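Local coordinates for protein N5-carboxyaminoimidazole ribonucleotide synthetase (Bacillus anthracis, PDB 3QFF) that probably uses ATP and bicarbonate to make N5-carboxyaminoimidazole ribonucleotide from aminoimidazole ribonucleotide in purine biosynthesis, as an ATP-grasp enzyme captured here with ADP, at residues 118-123 / 270-275; 124-129 / 242-247. One frame throughout, in Å; residues are numbered along the deposited sequence.

Contact 1: 118-123 / 270-275. With ADP (adenosine-5'-diphosphate), chain C.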
# COMPACT_ATOMS: atom_id res chain seq x y z
N ASN A 118 33.32 -10.72 10.90
CA ASN A 118 33.84 -10.55 12.26
C ASN A 118 32.74 -10.13 13.22
O ASN A 118 32.66 -10.63 14.34
CB ASN A 118 34.94 -9.48 12.33
CG ASN A 118 36.25 -9.94 11.73
OD1 ASN A 118 36.52 -11.14 11.58
ND2 ASN A 118 37.08 -8.98 11.39
N ALA A 119 31.91 -9.17 12.78
CA ALA A 119 30.83 -8.66 13.60
C ALA A 119 29.83 -9.78 13.88
O ALA A 119 29.38 -9.94 15.02
CB ALA A 119 30.14 -7.47 12.93
N ILE A 120 29.51 -10.57 12.85
CA ILE A 120 28.57 -11.69 13.02
C ILE A 120 29.10 -12.71 14.04
O ILE A 120 28.40 -13.10 14.96
CB ILE A 120 28.25 -12.39 11.66
CG1 ILE A 120 27.44 -11.44 10.76
CG2 ILE A 120 27.47 -13.69 11.88
CD1 ILE A 120 27.35 -11.90 9.28
N GLU A 121 30.35 -13.12 13.87
CA GLU A 121 30.97 -14.08 14.79
C GLU A 121 31.07 -13.54 16.21
O GLU A 121 30.84 -14.27 17.16
CB GLU A 121 32.35 -14.45 14.29
CG GLU A 121 32.32 -15.24 13.02
CD GLU A 121 33.62 -15.96 12.77
OE1 GLU A 121 34.66 -15.28 12.75
OE2 GLU A 121 33.59 -17.21 12.61
N LYS A 122 31.40 -12.26 16.34
CA LYS A 122 31.46 -11.62 17.66
C LYS A 122 30.08 -11.53 18.30
O LYS A 122 29.98 -11.49 19.52
CB LYS A 122 32.12 -10.24 17.56
CG LYS A 122 33.62 -10.34 17.29
CD LYS A 122 34.28 -8.97 17.06
CE LYS A 122 35.73 -9.14 16.59
NZ LYS A 122 36.44 -7.84 16.45
N ALA A 123 29.03 -11.52 17.49
CA ALA A 123 27.66 -11.59 17.98
C ALA A 123 27.24 -13.01 18.36
O ALA A 123 26.13 -13.22 18.84
CB ALA A 123 26.69 -11.00 16.95
N ILE A 270 22.57 -23.57 9.65
CA ILE A 270 22.45 -22.24 9.08
C ILE A 270 23.81 -21.54 9.14
O ILE A 270 24.48 -21.56 10.19
CB ILE A 270 21.37 -21.37 9.80
CG1 ILE A 270 19.97 -21.99 9.68
CG2 ILE A 270 21.39 -19.92 9.26
CD1 ILE A 270 19.25 -21.71 8.37
N TYR A 271 24.22 -20.96 8.02
CA TYR A 271 25.35 -20.03 8.01
C TYR A 271 24.89 -18.67 7.50
O TYR A 271 24.15 -18.59 6.51
CB TYR A 271 26.50 -20.58 7.16
CG TYR A 271 27.03 -21.89 7.72
CD1 TYR A 271 26.59 -23.12 7.21
CD2 TYR A 271 27.94 -21.90 8.78
CE1 TYR A 271 27.06 -24.34 7.74
CE2 TYR A 271 28.42 -23.10 9.32
CZ TYR A 271 27.98 -24.32 8.79
OH TYR A 271 28.45 -25.50 9.33
N ILE A 272 25.32 -17.60 8.18
CA ILE A 272 24.99 -16.24 7.77
C ILE A 272 25.90 -15.81 6.62
O ILE A 272 27.12 -15.87 6.75
CB ILE A 272 25.12 -15.20 8.92
CG1 ILE A 272 24.51 -15.72 10.23
CG2 ILE A 272 24.51 -13.87 8.49
CD1 ILE A 272 22.99 -15.95 10.22
N ASN A 273 25.31 -15.38 5.52
CA ASN A 273 26.07 -14.98 4.32
C ASN A 273 26.39 -13.48 4.33
O ASN A 273 27.56 -13.09 4.32
CB ASN A 273 25.28 -15.36 3.05
CG ASN A 273 25.97 -14.91 1.76
OD1 ASN A 273 27.16 -15.15 1.54
ND2 ASN A 273 25.19 -14.30 0.86
N GLU A 274 25.35 -12.65 4.32
CA GLU A 274 25.54 -11.20 4.35
C GLU A 274 24.37 -10.45 4.98
O GLU A 274 23.29 -11.02 5.17
CB GLU A 274 25.87 -10.63 2.96
CG GLU A 274 24.83 -10.86 1.88
CD GLU A 274 25.31 -10.37 0.52
OE1 GLU A 274 26.53 -10.17 0.37
OE2 GLU A 274 24.47 -10.18 -0.38
N LEU A 275 24.61 -9.19 5.32
CA LEU A 275 23.61 -8.33 5.95
C LEU A 275 23.36 -7.09 5.10
O LEU A 275 24.28 -6.59 4.46
CB LEU A 275 24.10 -7.89 7.33
CG LEU A 275 24.53 -8.97 8.31
CD1 LEU A 275 25.11 -8.35 9.60
CD2 LEU A 275 23.37 -9.91 8.63
PB ADP C . 26.74 -10.81 -3.60
O1B ADP C . 27.24 -10.43 -4.97
O2B ADP C . 27.12 -9.81 -2.53
O3B ADP C . 25.28 -11.22 -3.58
PA ADP C . 27.22 -13.31 -2.16
O1A ADP C . 25.78 -13.20 -1.74
O2A ADP C . 28.32 -13.38 -1.13
O3A ADP C . 27.60 -12.14 -3.23
O5' ADP C . 27.37 -14.64 -3.05
C5' ADP C . 26.70 -14.74 -4.31
C4' ADP C . 26.24 -16.17 -4.52
O4' ADP C . 27.37 -17.04 -4.48
C3' ADP C . 25.30 -16.64 -3.42
O3' ADP C . 23.93 -16.49 -3.81
C2' ADP C . 25.67 -18.09 -3.20
O2' ADP C . 24.82 -18.93 -3.97
C1' ADP C . 27.09 -18.22 -3.72
N9 ADP C . 28.05 -18.33 -2.58
C8 ADP C . 28.68 -17.30 -1.98
N7 ADP C . 29.49 -17.74 -0.97
C5 ADP C . 29.38 -19.07 -0.93
C6 ADP C . 29.96 -20.16 -0.10
N6 ADP C . 30.84 -19.90 0.90
N1 ADP C . 29.58 -21.43 -0.38
C2 ADP C . 28.71 -21.72 -1.37
N3 ADP C . 28.14 -20.78 -2.15
C4 ADP C . 28.44 -19.46 -1.99
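Ile-120, in the last turn of helix 113-122, and Ile-272, on strand 270-276, mark the closest backbone approach, with CA atoms 7.8 Å apart; at that spacing only side chains bridge the gap. Ile-120 carries the helix side of the contact. Its CD1 lies 3.5 Å from CG2 of Ile-272, and the two side chains cross at a slant, with CG2 of Ile-120 meeting CG1 of Ile-272 at 4.0 Å. Because CG1 of Ile-120 stands opposite the carbonyl carbon (chi1 -68°) and the chain then runs on extended, CD1 is carried out to the strand. Leu-275 approaches tip to tip from further along, its CD1 4.0 Å from CG1 of Ile-120, so that the isoleucine meets two strand residues.

The side chains of Asn-273 and Glu-274 both start off away from the helix. These two residues face Glu-261 of the adjoining strand in a classic beta bulge. ND2 of Asn-273 donates to O1A of the alpha phosphate of ADP over 2.9 Å, with an N-H...O angle of 162°. OE1 of Glu-274 comes 3.0 Å from O2B of ADP, and the same oxygen forms a salt bridge with Arg-113. Glu-116, one turn before Ile-120, accepts a hydrogen bond from the backbone N of Leu-275.

Ile-272 and Leu-275 thus give the strand an apolar side packed on the helix, while Asn-273 and Glu-274 serve the nucleotide pocket. Arg-113, bonded to both Glu-274 and ADP, bridges carboxylate and nucleotide and may offset the negative charge gathered there.

Contact 2: 124-129 / 242-247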
# COMPACT_ATOMS: atom_id res chain seq x y z
N GLY A 124 28.12 -13.99 18.13
CA GLY A 124 27.89 -15.39 18.53
C GLY A 124 27.22 -16.28 17.48
O GLY A 124 26.68 -17.33 17.81
N LEU A 125 27.26 -15.86 16.20
CA LEU A 125 26.55 -16.57 15.14
C LEU A 125 27.48 -17.20 14.10
O LEU A 125 28.59 -16.69 13.87
CB LEU A 125 25.53 -15.64 14.47
CG LEU A 125 24.48 -15.18 15.50
CD1 LEU A 125 23.77 -13.95 15.02
CD2 LEU A 125 23.49 -16.29 15.83
N PRO A 126 27.06 -18.32 13.48
CA PRO A 126 27.95 -19.05 12.56
C PRO A 126 28.06 -18.45 11.15
O PRO A 126 27.07 -17.98 10.59
CB PRO A 126 27.33 -20.45 12.50
CG PRO A 126 25.89 -20.25 12.86
CD PRO A 126 25.81 -19.07 13.77
N VAL A 127 29.27 -18.47 10.62
CA VAL A 127 29.54 -18.09 9.23
C VAL A 127 30.46 -19.16 8.64
O VAL A 127 31.11 -19.90 9.38
CB VAL A 127 30.20 -16.68 9.12
CG1 VAL A 127 29.27 -15.60 9.68
CG2 VAL A 127 31.54 -16.65 9.84
N ALA A 128 30.50 -19.25 7.31
CA ALA A 128 31.47 -20.12 6.64
C ALA A 128 32.86 -19.67 7.04
O ALA A 128 33.12 -18.47 7.23
CB ALA A 128 31.31 -20.04 5.15
N THR A 129 33.77 -20.63 7.16
CA THR A 129 35.12 -20.34 7.57
C THR A 129 35.78 -19.50 6.47
O THR A 129 35.51 -19.68 5.28
CB THR A 129 35.87 -21.64 7.94
OG1 THR A 129 35.50 -22.67 7.03
CG2 THR A 129 35.45 -22.12 9.32
N ILE A 242 15.10 -17.54 12.34
CA ILE A 242 14.45 -16.44 13.06
C ILE A 242 15.19 -16.08 14.34
O ILE A 242 15.41 -14.89 14.63
CB ILE A 242 12.96 -16.73 13.33
CG1 ILE A 242 12.17 -16.63 12.03
CG2 ILE A 242 12.38 -15.73 14.32
CD1 ILE A 242 10.95 -17.48 12.02
N ALA A 243 15.59 -17.10 15.11
CA ALA A 243 16.37 -16.86 16.33
C ALA A 243 17.68 -16.14 16.02
O ALA A 243 18.06 -15.20 16.71
CB ALA A 243 16.63 -18.19 17.07
N TYR A 244 18.36 -16.58 14.96
CA TYR A 244 19.65 -15.98 14.56
C TYR A 244 19.49 -14.50 14.24
O TYR A 244 20.30 -13.66 14.68
CB TYR A 244 20.24 -16.73 13.36
CG TYR A 244 20.89 -18.06 13.66
CD1 TYR A 244 21.72 -18.68 12.71
CD2 TYR A 244 20.71 -18.71 14.89
CE1 TYR A 244 22.33 -19.90 12.97
CE2 TYR A 244 21.34 -19.94 15.16
CZ TYR A 244 22.15 -20.52 14.19
OH TYR A 244 22.76 -21.73 14.44
N ALA A 245 18.44 -14.19 13.48
CA ALA A 245 18.13 -12.80 13.11
C ALA A 245 17.86 -11.92 14.33
O ALA A 245 18.37 -10.80 14.40
CB ALA A 245 16.94 -12.76 12.14
N LYS A 246 17.08 -12.42 15.28
CA LYS A 246 16.79 -11.69 16.52
C LYS A 246 18.05 -11.41 17.33
O LYS A 246 18.22 -10.29 17.84
CB LYS A 246 15.74 -12.42 17.37
CG LYS A 246 14.41 -12.60 16.63
CD LYS A 246 13.18 -12.63 17.54
CE LYS A 246 12.79 -14.03 17.95
NZ LYS A 246 11.32 -14.08 18.32
N VAL A 247 18.94 -12.39 17.45
CA VAL A 247 20.20 -12.17 18.16
C VAL A 247 21.04 -11.10 17.47
O VAL A 247 21.58 -10.20 18.12
CB VAL A 247 21.00 -13.49 18.39
CG1 VAL A 247 22.43 -13.20 18.86
CG2 VAL A 247 20.30 -14.34 19.42
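Leu-125 packs against Tyr-244 of helix 235-251, and this pair forms the tight part of the contact, with CA atoms 6.9 Å apart. CD2 of Leu-125 sits over one face of the ring, 4.1 Å from the centroid and 24° off the normal, a CH-pi contact displaced toward the rim near CG and CD2. The other branch, CD1, drops to the helix backbone, 3.5 Å from the carbonyl O of Tyr-244. The leucine fork therefore straddles ring and main chain.

Pro-126 comes in obliquely beyond CE1, on the same side of the ring plane as Leu-125, its CG 3.6 Å from CE1 of Tyr-244, with the two side chains roughly at right angles. With CG of Tyr-244 anti to the carbonyl carbon (chi1 -78°), the ring extends from the helix so that its CE1 and OH end lies by Pro-126.

Toward solvent the packing thins: exposed Val-247 offers CG1 to CD1 of Leu-125 at 4.1 Å. The positive phi of Gly-124 (91°) and two bonds back into the last turn of helix 113-122 define a Schellman motif. This C-terminal helix cap turns the chain into an apolar linker docked on a second helix within the ATP-grasp domain.

How the contacts relate
From the N terminus, the chain leaves helix 113-122 and passes straight from the first segment of contact 1 into that of contact 2. It then makes strand 130-133 and much of the ATP-grasp domain before helix 235-251 closes contact 2 at 242-247. Strand 270-276 closes contact 1 later, so the loop of contact 2 falls within the larger one. Their centres are 6 Å apart, and they share structure: Ile-272 N lies 3.0 Å from Pro-126 O, a probable hydrogen bond, while CG2 of Ile-120 packs on CG1 of Val-127. Together they tie helix 113-122 and its linker to the edge strand and to helix 235-251.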